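Local atomic coordinates of HAD superfamily hydrolase (Brucella suis biovar 1, PDB entry 6NQ4), a protein that probably acts as a phosphatase of the haloacid dehalogenase superfamily, with a Rossmann-like core joined to a second alpha/beta domain. Residues A[75-79]-A[180-184]; A[102-107]-A[219-224]. One frame throughout, in Å; residues are numbered along the deposited sequence.

Contact 1: residues A[75-79]-A[180-184]; sequences TNSPR and ANPDI. With PO4 (phosphate ion), chain G; EDO (1,2-ethanediol), chain C.
The loop 75-79, leaving the C-terminal end of a core strand, meets the loop 180-184, which follows a strand of the second sheet; the backbones come nearest at Pro-78 and Ala-180, whose CA atoms lie 4.9 Å apart. Between the core and the second domain of this haloacid dehalogenase fold, the pair borders a pocket holding a phosphate ion, which, like the ethanediol beside it, probably comes from the crystallisation liquor. The first torsion of Thr-75 (173°) swings OG1 to the carbonyl side, where it donates to phosphate O2 and accepts from Ser-77 N, closing an ST turn. The place of Thr-75 at its strand end is consistent with motif II of the superfamily. Phosphate O4 receives the N-H of Asn-76. The amide of Asn-76 lies across the Pro-182 ring, CG to CD 3.6 Å. Its OD1 accepts from Lys-215 N, so both ends of the amide are held. Asn-181 OD1 takes the N-H of Asp-183 at 2.9 Å in an Asx turn, while an ethanediol hydroxyl joins Asn-181 ND2 to Asp-183 OD2. The direct bond between the loops runs from Asn-76 ND2 to Asp-183 OD1 at 2.9 Å, nearly straight (166°), in the amide plane but 43° out of the carboxylate plane.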
ATOM      1  N   THR A  75       2.421   3.609  -0.490  1.00 13.48           N
ATOM      2  CA  THR A  75       1.529   2.946   0.445  1.00 13.57           C
ATOM      3  C   THR A  75       0.488   2.127  -0.296  1.00 13.55           C
ATOM      4  O   THR A  75       0.028   2.506  -1.371  1.00 14.23           O
ATOM      5  CB  THR A  75       0.810   3.994   1.345  1.00 15.58           C
ATOM      6  OG1 THR A  75      -0.178   3.349   2.156  1.00 15.64           O
ATOM      7  CG2 THR A  75       0.122   5.076   0.523  1.00 17.58           C
ATOM      8  N   ASN A  76       0.107   1.005   0.293  1.00 13.94           N
ATOM      9  CA  ASN A  76      -0.965   0.185  -0.272  1.00 13.80           C
ATOM     10  C   ASN A  76      -2.381   0.701   0.024  1.00 14.48           C
ATOM     11  O   ASN A  76      -3.355   0.013  -0.307  1.00 14.82           O
ATOM     12  CB  ASN A  76      -0.815  -1.284   0.144  1.00 15.08           C
ATOM     13  CG  ASN A  76       0.069  -2.054  -0.821  1.00 14.66           C
ATOM     14  OD1 ASN A  76       0.420  -1.538  -1.893  1.00 15.42           O
ATOM     15  ND2 ASN A  76       0.407  -3.288  -0.484  1.00 15.64           N
ATOM     16  N   SER A  77      -2.535   1.882   0.616  1.00 13.99           N
ATOM     17  CA  SER A  77      -3.866   2.445   0.785  1.00 13.58           C
ATOM     18  C   SER A  77      -4.639   2.382  -0.531  1.00 13.54           C
ATOM     19  O   SER A  77      -4.084   2.737  -1.586  1.00 14.54           O
ATOM     20  CB  SER A  77      -3.768   3.904   1.212  1.00 14.96           C
ATOM     21  OG  SER A  77      -5.071   4.464   1.276  1.00 15.76           O
ATOM     22  N   PRO A  78      -5.906   1.964  -0.509  1.00 13.90           N
ATOM     23  CA  PRO A  78      -6.729   1.991  -1.723  1.00 14.28           C
ATOM     24  C   PRO A  78      -7.230   3.377  -2.063  1.00 14.14           C
ATOM     25  O   PRO A  78      -7.885   3.534  -3.104  1.00 16.11           O
ATOM     26  CB  PRO A  78      -7.907   1.086  -1.342  1.00 16.24           C
ATOM     27  CG  PRO A  78      -8.075   1.345   0.131  1.00 15.46           C
ATOM     28  CD  PRO A  78      -6.663   1.467   0.660  1.00 14.98           C
ATOM     29  N   ARG A  79      -7.005   4.376  -1.188  1.00 13.81           N
ATOM     30  CA  ARG A  79      -7.469   5.716  -1.517  1.00 14.83           C
ATOM     31  C   ARG A  79      -6.471   6.406  -2.435  1.00 15.02           C
ATOM     32  O   ARG A  79      -5.265   6.181  -2.333  1.00 15.77           O
ATOM     33  CB  ARG A  79      -7.651   6.539  -0.251  1.00 17.26           C
ATOM     34  CG  ARG A  79      -8.986   6.218   0.450  1.00 18.97           C
ATOM     35  CD  ARG A  79      -9.065   6.907   1.804  1.00 19.49           C
ATOM     36  NE  ARG A  79      -8.183   6.230   2.749  1.00 19.74           N
ATOM     37  CZ  ARG A  79      -7.371   6.831   3.616  1.00 19.73           C
ATOM     38  NH1 ARG A  79      -7.285   8.158   3.679  1.00 19.82           N
ATOM     39  NH2 ARG A  79      -6.610   6.078   4.412  1.00 20.59           N
ATOM     40  N   ALA A 180      -7.755  -3.250  -4.767  1.00 14.29           N
ATOM     41  CA  ALA A 180      -7.100  -1.944  -4.658  1.00 14.48           C
ATOM     42  C   ALA A 180      -6.112  -1.843  -3.497  1.00 14.98           C
ATOM     43  O   ALA A 180      -5.432  -0.816  -3.370  1.00 16.21           O
ATOM     44  CB  ALA A 180      -8.136  -0.814  -4.541  1.00 16.79           C
ATOM     45  N   ASN A 181      -6.014  -2.867  -2.642  1.00 14.92           N
ATOM     46  CA  ASN A 181      -5.083  -2.848  -1.515  1.00 14.84           C
ATOM     47  C   ASN A 181      -4.638  -4.280  -1.252  1.00 14.80           C
ATOM     48  O   ASN A 181      -5.371  -5.060  -0.626  1.00 16.05           O
ATOM     49  CB  ASN A 181      -5.735  -2.251  -0.271  1.00 14.98           C
ATOM     50  CG  ASN A 181      -4.849  -2.339   0.947  1.00 15.45           C
ATOM     51  OD1 ASN A 181      -3.681  -2.754   0.859  1.00 16.21           O
ATOM     52  ND2 ASN A 181      -5.394  -1.945   2.107  1.00 16.85           N
ATOM     53  N   PRO A 182      -3.421  -4.649  -1.669  1.00 15.92           N
ATOM     54  CA  PRO A 182      -2.921  -6.019  -1.459  1.00 16.47           C
ATOM     55  C   PRO A 182      -2.736  -6.436  -0.006  1.00 16.48           C
ATOM     56  O   PRO A 182      -2.593  -7.645   0.228  1.00 18.52           O
ATOM     57  CB  PRO A 182      -1.552  -6.001  -2.170  1.00 18.20           C
ATOM     58  CG  PRO A 182      -1.619  -4.895  -3.127  1.00 18.98           C
ATOM     59  CD  PRO A 182      -2.517  -3.859  -2.524  1.00 17.30           C
ATOM     60  N   ASP A 183      -2.667  -5.505   0.950  1.00 16.51           N
ATOM     61  CA  ASP A 183      -2.413  -5.888   2.344  1.00 15.91           C
ATOM     62  C   ASP A 183      -3.517  -6.825   2.838  1.00 17.02           C
ATOM     63  O   ASP A 183      -4.683  -6.687   2.463  1.00 17.70           O
ATOM     64  CB  ASP A 183      -2.434  -4.655   3.263  1.00 17.59           C
ATOM     65  CG  ASP A 183      -1.256  -3.685   3.044  1.00 19.46           C
ATOM     66  OD1 ASP A 183      -0.328  -3.984   2.266  1.00 20.10           O
ATOM     67  OD2 ASP A 183      -1.279  -2.600   3.688  1.00 19.57           O
ATOM     68  N   ILE A 184      -3.147  -7.782   3.703  1.00 17.30           N
ATOM     69  CA  ILE A 184      -4.149  -8.641   4.331  1.00 18.04           C
ATOM     70  C   ILE A 184      -4.772  -7.953   5.538  1.00 16.76           C
ATOM     71  O   ILE A 184      -5.997  -7.955   5.715  1.00 16.92           O
ATOM     72  CB  ILE A 184      -3.517  -9.987   4.723  1.00 19.85           C
ATOM     73  CG1 ILE A 184      -2.871 -10.651   3.508  1.00 21.96           C
ATOM     74  CG2 ILE A 184      -4.558 -10.890   5.435  1.00 20.24           C
ATOM     75  CD1 ILE A 184      -3.805 -10.819   2.353  1.00 23.84           C
TER
HETATM   76  P   PO4 G 305       1.184   0.478   3.825  0.85 18.16           P
HETATM   77  O1  PO4 G 305       2.081  -0.167   4.881  0.85 19.60           O
HETATM   78  O2  PO4 G 305       1.141   1.984   4.013  0.85 16.10           O
HETATM   79  O3  PO4 G 305      -0.171  -0.134   4.232  0.85 21.39           O
HETATM   80  O4  PO4 G 305       1.558   0.010   2.440  0.85 17.76           O
HETATM   81  C1  EDO C 301      -3.999   1.288   4.580  1.00 26.14           C
HETATM   82  O1  EDO C 301      -5.415   1.140   4.381  1.00 30.25           O
HETATM   83  C2  EDO C 301      -3.262   0.193   3.815  1.00 23.76           C
HETATM   84  O2  EDO C 301      -3.589  -1.124   4.318  1.00 19.49           O

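Contact 2: residues A[102-107]-A[219-224]; sequences VTSGDV and PIYEAA
Val-102, near the end of the edge strand 100-103, and Val-107, in the first turn of helix 104-114, both face the helical segment 219-224, with CA atoms 6.2 Å apart for Val-102 and Ala-224 and 6.0 Å for Val-107 and Ile-220. No hydrogen bond crosses the interface, which is apolar packing, in part against backbone. Ala-223 is met from two directions: its CB lies 3.5 Å from Val-107 CG1 and 3.9 Å from Val-102 CG1, so one small side chain touches both the strand and the helix. Val-107 uses its other branch on Ile-220, where CG2 comes 3.9 Å from CB and the two side chains cross at about a right angle. Ile-220 and Val-102 slide past each other in opposite directions, their CG1 atoms in contact. Extended through both torsions (chi1 -164°, chi2 173°), Ile-220 carries CD1 to the strand-helix junction, 3.5 Å from Ser-104 N. The junction is itself fixed by a reciprocal pair of bonds: Asp-106 N gives to Thr-103 OG1, also hydrogen-bonded to Arg-79 O, and Thr-103 N gives to Asp-106 OD2 from above the carboxylate plane. Helix 218-232 thus covers one face of the parallel core sheet, from edge strand 100-103 across Val-74 of 70-75 to Phe-40 of 38-41, as in a Rossmann-like alpha/beta fold, beside a helix whose start is closed by a capping box.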
ATOM      1  N   VAL A 102       2.467   8.147  -3.421  1.00 13.84           N
ATOM      2  CA  VAL A 102       1.945   7.253  -4.450  1.00 14.34           C
ATOM      3  C   VAL A 102       1.242   6.106  -3.750  1.00 12.68           C
ATOM      4  O   VAL A 102       1.834   5.445  -2.896  1.00 15.34           O
ATOM      5  CB  VAL A 102       3.071   6.731  -5.361  1.00 15.85           C
ATOM      6  CG1 VAL A 102       2.536   5.662  -6.302  1.00 19.01           C
ATOM      7  CG2 VAL A 102       3.699   7.889  -6.152  1.00 17.71           C
ATOM      8  N   THR A 103      -0.014   5.870  -4.103  1.00 13.23           N
ATOM      9  CA  THR A 103      -0.810   4.855  -3.425  1.00 12.90           C
ATOM     10  C   THR A 103      -1.190   3.728  -4.374  1.00 14.00           C
ATOM     11  O   THR A 103      -1.237   3.888  -5.601  1.00 14.18           O
ATOM     12  CB  THR A 103      -2.086   5.426  -2.790  1.00 13.51           C
ATOM     13  OG1 THR A 103      -3.061   5.668  -3.826  1.00 13.67           O
ATOM     14  CG2 THR A 103      -1.820   6.700  -2.024  1.00 14.40           C
ATOM     15  N   SER A 104      -1.534   2.583  -3.778  1.00 13.74           N
ATOM     16  CA  SER A 104      -2.104   1.496  -4.564  1.00 13.03           C
ATOM     17  C   SER A 104      -3.391   1.942  -5.253  1.00 14.46           C
ATOM     18  O   SER A 104      -3.621   1.612  -6.419  1.00 15.71           O
ATOM     19  CB  SER A 104      -2.333   0.281  -3.650  1.00 13.79           C
ATOM     20  OG  SER A 104      -2.934  -0.785  -4.361  1.00 17.38           O
ATOM     21  N   GLY A 105      -4.221   2.741  -4.562  1.00 14.61           N
ATOM     22  CA  GLY A 105      -5.407   3.301  -5.201  1.00 15.65           C
ATOM     23  C   GLY A 105      -5.074   4.056  -6.477  1.00 14.07           C
ATOM     24  O   GLY A 105      -5.771   3.915  -7.498  1.00 16.18           O
ATOM     25  N   ASP A 106      -4.010   4.875  -6.442  1.00 14.29           N
ATOM     26  CA  ASP A 106      -3.619   5.641  -7.629  1.00 14.97           C
ATOM     27  C   ASP A 106      -3.396   4.722  -8.830  1.00 14.99           C
ATOM     28  O   ASP A 106      -3.904   4.974  -9.930  1.00 17.23           O
ATOM     29  CB  ASP A 106      -2.306   6.377  -7.363  1.00 15.28           C
ATOM     30  CG  ASP A 106      -2.426   7.549  -6.389  1.00 16.63           C
ATOM     31  OD1 ASP A 106      -3.497   8.169  -6.276  1.00 17.88           O
ATOM     32  OD2 ASP A 106      -1.387   7.879  -5.761  1.00 17.74           O
ATOM     33  N   VAL A 107      -2.590   3.674  -8.662  1.00 15.10           N
ATOM     34  CA  VAL A 107      -2.282   2.812  -9.799  1.00 15.96           C
ATOM     35  C   VAL A 107      -3.407   1.833 -10.107  1.00 15.41           C
ATOM     36  O   VAL A 107      -3.531   1.385 -11.252  1.00 17.28           O
ATOM     37  CB  VAL A 107      -0.920   2.107  -9.651  1.00 15.87           C
ATOM     38  CG1 VAL A 107       0.206   3.102  -9.789  1.00 19.20           C
ATOM     39  CG2 VAL A 107      -0.819   1.322  -8.346  1.00 17.79           C
ATOM     40  N   PRO A 219       3.503  -2.196 -10.860  1.00 18.23           N
ATOM     41  CA  PRO A 219       2.948  -0.886 -11.269  1.00 18.50           C
ATOM     42  C   PRO A 219       3.144   0.226 -10.258  1.00 16.65           C
ATOM     43  O   PRO A 219       3.446   1.363 -10.647  1.00 18.04           O
ATOM     44  CB  PRO A 219       1.474  -1.188 -11.536  1.00 19.56           C
ATOM     45  CG  PRO A 219       1.493  -2.612 -12.005  1.00 19.72           C
ATOM     46  CD  PRO A 219       2.528  -3.276 -11.113  1.00 19.72           C
ATOM     47  N   ILE A 220       3.005  -0.058  -8.965  1.00 16.24           N
ATOM     48  CA  ILE A 220       3.173   1.017  -7.993  1.00 15.68           C
ATOM     49  C   ILE A 220       4.620   1.498  -7.952  1.00 16.24           C
ATOM     50  O   ILE A 220       4.874   2.703  -7.773  1.00 16.32           O
ATOM     51  CB  ILE A 220       2.636   0.583  -6.611  1.00 15.79           C
ATOM     52  CG1 ILE A 220       2.441   1.809  -5.705  1.00 15.52           C
ATOM     53  CG2 ILE A 220       3.529  -0.486  -5.958  1.00 16.64           C
ATOM     54  CD1 ILE A 220       1.762   1.475  -4.382  1.00 15.80           C
ATOM     55  N   TYR A 221       5.585   0.589  -8.159  1.00 16.11           N
ATOM     56  CA  TYR A 221       6.996   0.977  -8.184  1.00 17.29           C
ATOM     57  C   TYR A 221       7.310   1.809  -9.411  1.00 17.09           C
ATOM     58  O   TYR A 221       8.069   2.775  -9.321  1.00 18.02           O
ATOM     59  CB  TYR A 221       7.906  -0.259  -8.094  1.00 19.32           C
ATOM     60  CG  TYR A 221       7.838  -0.851  -6.713  1.00 18.99           C
ATOM     61  CD1 TYR A 221       8.605  -0.326  -5.675  1.00 19.37           C
ATOM     62  CD2 TYR A 221       6.927  -1.855  -6.411  1.00 18.27           C
ATOM     63  CE1 TYR A 221       8.504  -0.825  -4.382  1.00 18.67           C
ATOM     64  CE2 TYR A 221       6.805  -2.335  -5.134  1.00 18.32           C
ATOM     65  CZ  TYR A 221       7.597  -1.821  -4.121  1.00 18.12           C
ATOM     66  OH  TYR A 221       7.480  -2.296  -2.826  1.00 20.23           O
ATOM     67  N   GLU A 222       6.732   1.456 -10.562  1.00 18.34           N
ATOM     68  CA  GLU A 222       6.947   2.265 -11.756  0.53 19.47           C
ATOM     69  C   GLU A 222       6.359   3.659 -11.582  1.00 18.66           C
ATOM     70  O   GLU A 222       6.937   4.650 -12.045  1.00 20.10           O
ATOM     71  CB  GLU A 222       6.377   1.549 -12.982  0.53 23.11           C
ATOM     72  CG  GLU A 222       7.226   0.353 -13.415  0.53 26.32           C
ATOM     73  CD  GLU A 222       6.598  -0.470 -14.521  0.53 30.22           C
ATOM     74  OE1 GLU A 222       5.363  -0.400 -14.699  0.53 31.63           O
ATOM     75  OE2 GLU A 222       7.347  -1.193 -15.216  0.53 31.96           O
ATOM     76  N   ALA A 223       5.215   3.759 -10.893  1.00 17.81           N
ATOM     77  CA  ALA A 223       4.629   5.070 -10.637  1.00 17.67           C
ATOM     78  C   ALA A 223       5.497   5.883  -9.685  1.00 15.92           C
ATOM     79  O   ALA A 223       5.702   7.087  -9.890  1.00 18.77           O
ATOM     80  CB  ALA A 223       3.215   4.913 -10.091  1.00 18.64           C
ATOM     81  N   ALA A 224       6.044   5.236  -8.649  1.00 16.90           N
ATOM     82  CA  ALA A 224       6.970   5.926  -7.757  1.00 16.34           C
ATOM     83  C   ALA A 224       8.236   6.361  -8.497  1.00 18.37           C
ATOM     84  O   ALA A 224       8.758   7.456  -8.255  1.00 19.09           O
ATOM     85  CB  ALA A 224       7.317   5.030  -6.560  1.00 16.84           C
TER

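Contacts 1 and 2, with centres about 10 Å apart, meet at the start of helix 104-114. Ala-180 O lies 2.7 Å from Ser-104 OG, and Arg-79 O lies 2.7 Å from Thr-103 OG1, both probable hydrogen bonds; the capping residue of contact 2 therefore also holds the loop of contact 1. Asn-76 O packs on Ser-104 CB at 3.5 Å. Contact 1 faces the phosphate pocket, which Trp-44 and Lys-215 help to line, and the side chain of Asp-183 is about 6 Å from the sodium ion bound by Asp-42, Trp-44 and Asp-246. Contact 2 lies farther back, the side chain of Ile-220 being about 11 Å from the same ion, yet Ile-220 touches Lys-215.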